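Local coordinates for membrane-bound lytic murein transglycosylase A (Burkholderia pseudomallei, PDB 6QK4), which probably cleaves the glycosidic bond between N-acetylmuramic acid and N-acetylglucosamine in peptidoglycan, leaving a 1,6-anhydro bond on the muramic acid, at residues A23-V28 with T88-A93. Numbering follows the deposited sequence.
Sequences ARLTPV and TPFQFA
The carbonyl oxygen of Q91 is gripped twice: T26 N donates to Q91 O over 3.0 Å in the carbonyl plane, and a water donates to the same atom. This antiparallel pairing lays the short strand 25-27 along strand 87-92, whose other edge pairs with strand 336-346. Q91 N returns a bond to T26 O at 2.8 Å, completing the hydrogen-bonded pair; L25 with F92 and P27 with F90 are the non-hydrogen-bonded pairs beside it. The same water donates to A23 O and accepts from T26 OG1 and Q91 NE2, linking two side chains that run side by side. On the opposite face, P27 CB lies over the F90 ring in a CH-pi contact, 4.0 Å from its centroid, while F345 meets this ring edge-to-face. L25 CD2 packs on F90 CB at 3.6 Å and also touches F92 CD1. Just past strand 25-27, V28 N donates a hydrogen bond to P89 O. With CG anti to the backbone N (chi1 168°) and bends at chi2 and chi3, the R24 chain follows F92, whose CE1 lies over one guanidinium face, toward its rim, the two planes 50° apart. R24 NH1 reaches a lone pair of A93 O at 2.9 Å, 19° out of the guanidinium plane.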
loop_
_atom_site.group_PDB
_atom_site.type_symbol
_atom_site.label_atom_id
_atom_site.label_comp_id
_atom_site.label_asym_id
_atom_site.label_seq_id
_atom_site.Cartn_x
_atom_site.Cartn_y
_atom_site.Cartn_z
ATOM N N ALA A 23 -13.644 -10.385 -25.645
ATOM C CA ALA A 23 -12.422 -11.139 -25.387
ATOM C C ALA A 23 -11.791 -10.669 -24.085
ATOM O O ALA A 23 -11.979 -9.523 -23.647
ATOM C CB ALA A 23 -11.419 -10.977 -26.540
ATOM N N ARG A 24 -11.006 -11.570 -23.490
ATOM C CA ARG A 24 -10.218 -11.258 -22.284
ATOM C C ARG A 24 -9.190 -10.132 -22.535
ATOM O O ARG A 24 -9.033 -9.207 -21.700
ATOM C CB ARG A 24 -9.517 -12.545 -21.845
ATOM C CG ARG A 24 -8.422 -12.376 -20.793
ATOM C CD ARG A 24 -9.046 -12.101 -19.462
ATOM N NE ARG A 24 -8.358 -12.788 -18.334
ATOM C CZ ARG A 24 -8.816 -12.790 -17.090
ATOM N NH1 ARG A 24 -9.934 -12.105 -16.776
ATOM N NH2 ARG A 24 -8.149 -13.474 -16.128
ATOM N N LEU A 25 -8.473 -10.192 -23.653
ATOM C CA LEU A 25 -7.490 -9.185 -24.068
ATOM C C LEU A 25 -7.781 -8.716 -25.486
ATOM O O LEU A 25 -7.759 -9.527 -26.419
ATOM C CB LEU A 25 -6.044 -9.724 -23.994
ATOM C CG LEU A 25 -5.526 -9.884 -22.552
ATOM C CD1 LEU A 25 -4.342 -10.901 -22.523
ATOM C CD2 LEU A 25 -5.109 -8.507 -21.923
ATOM N N THR A 26 -7.941 -7.412 -25.659
ATOM C CA THR A 26 -8.251 -6.830 -26.971
ATOM C C THR A 26 -7.205 -5.774 -27.276
ATOM O O THR A 26 -7.181 -4.718 -26.607
ATOM C CB THR A 26 -9.634 -6.184 -26.997
ATOM O OG1 THR A 26 -10.625 -7.106 -26.534
ATOM C CG2 THR A 26 -9.952 -5.755 -28.470
ATOM N N PRO A 27 -6.339 -5.960 -28.278
ATOM C CA PRO A 27 -5.392 -4.887 -28.628
ATOM C C PRO A 27 -6.096 -3.631 -29.113
ATOM O O PRO A 27 -7.070 -3.684 -29.879
ATOM C CB PRO A 27 -4.553 -5.506 -29.767
ATOM C CG PRO A 27 -5.554 -6.506 -30.435
ATOM C CD PRO A 27 -6.333 -7.100 -29.244
ATOM N N VAL A 28 -5.595 -2.484 -28.674
ATOM C CA VAL A 28 -6.144 -1.197 -29.096
ATOM C C VAL A 28 -4.982 -0.263 -29.432
ATOM O O VAL A 28 -3.826 -0.537 -29.140
ATOM C CB VAL A 28 -7.064 -0.577 -28.035
ATOM C CG1 VAL A 28 -8.206 -1.513 -27.654
ATOM C CG2 VAL A 28 -6.218 -0.248 -26.761
ATOM N N THR A 88 2.365 -2.572 -26.864
ATOM C CA THR A 88 0.991 -2.458 -27.304
ATOM C C THR A 88 0.045 -2.576 -26.114
ATOM O O THR A 88 0.182 -3.524 -25.327
ATOM C CB THR A 88 0.679 -3.569 -28.331
ATOM O OG1 THR A 88 1.503 -3.350 -29.499
ATOM C CG2 THR A 88 -0.787 -3.467 -28.810
ATOM N N PRO A 89 -0.947 -1.706 -25.991
ATOM C CA PRO A 89 -1.926 -1.875 -24.912
ATOM C C PRO A 89 -3.096 -2.780 -25.296
ATOM O O PRO A 89 -3.609 -2.735 -26.413
ATOM C CB PRO A 89 -2.387 -0.425 -24.667
ATOM C CG PRO A 89 -2.371 0.217 -26.124
ATOM C CD PRO A 89 -1.241 -0.543 -26.857
ATOM N N PHE A 90 -3.551 -3.604 -24.337
ATOM C CA PHE A 90 -4.660 -4.529 -24.552
ATOM C C PHE A 90 -5.734 -4.241 -23.524
ATOM O O PHE A 90 -5.507 -4.422 -22.321
ATOM C CB PHE A 90 -4.270 -6.002 -24.417
ATOM C CG PHE A 90 -3.411 -6.511 -25.563
ATOM C CD1 PHE A 90 -2.102 -6.081 -25.662
ATOM C CD2 PHE A 90 -3.895 -7.453 -26.509
ATOM C CE1 PHE A 90 -1.275 -6.504 -26.694
ATOM C CE2 PHE A 90 -3.035 -7.909 -27.530
ATOM C CZ PHE A 90 -1.745 -7.408 -27.619
ATOM N N GLN A 91 -6.900 -3.831 -23.990
ATOM C CA GLN A 91 -8.036 -3.677 -23.057
ATOM C C GLN A 91 -8.321 -5.008 -22.348
ATOM O O GLN A 91 -8.379 -6.056 -22.990
ATOM C CB GLN A 91 -9.260 -3.165 -23.865
ATOM C CG GLN A 91 -10.583 -3.300 -23.105
ATOM C CD GLN A 91 -11.746 -3.194 -24.044
ATOM O OE1 GLN A 91 -12.198 -2.090 -24.340
ATOM N NE2 GLN A 91 -12.229 -4.325 -24.516
ATOM N N PHE A 92 -8.418 -4.984 -20.995
ATOM C CA PHE A 92 -8.462 -6.203 -20.182
ATOM C C PHE A 92 -9.844 -6.375 -19.573
ATOM O O PHE A 92 -10.345 -5.463 -18.889
ATOM C CB PHE A 92 -7.430 -6.077 -19.075
ATOM C CG PHE A 92 -7.269 -7.311 -18.225
ATOM C CD1 PHE A 92 -7.130 -8.556 -18.812
ATOM C CD2 PHE A 92 -7.223 -7.199 -16.841
ATOM C CE1 PHE A 92 -6.925 -9.713 -18.004
ATOM C CE2 PHE A 92 -7.065 -8.355 -16.042
ATOM C CZ PHE A 92 -6.903 -9.599 -16.623
ATOM N N ALA A 93 -10.478 -7.517 -19.838
ATOM C CA ALA A 93 -11.787 -7.768 -19.264
ATOM C C ALA A 93 -11.787 -8.922 -18.263
ATOM O O ALA A 93 -10.961 -9.849 -18.330
ATOM C CB ALA A 93 -12.806 -8.058 -20.368
HETATM O O HOH W 1 -10.846 -6.971 -23.776
#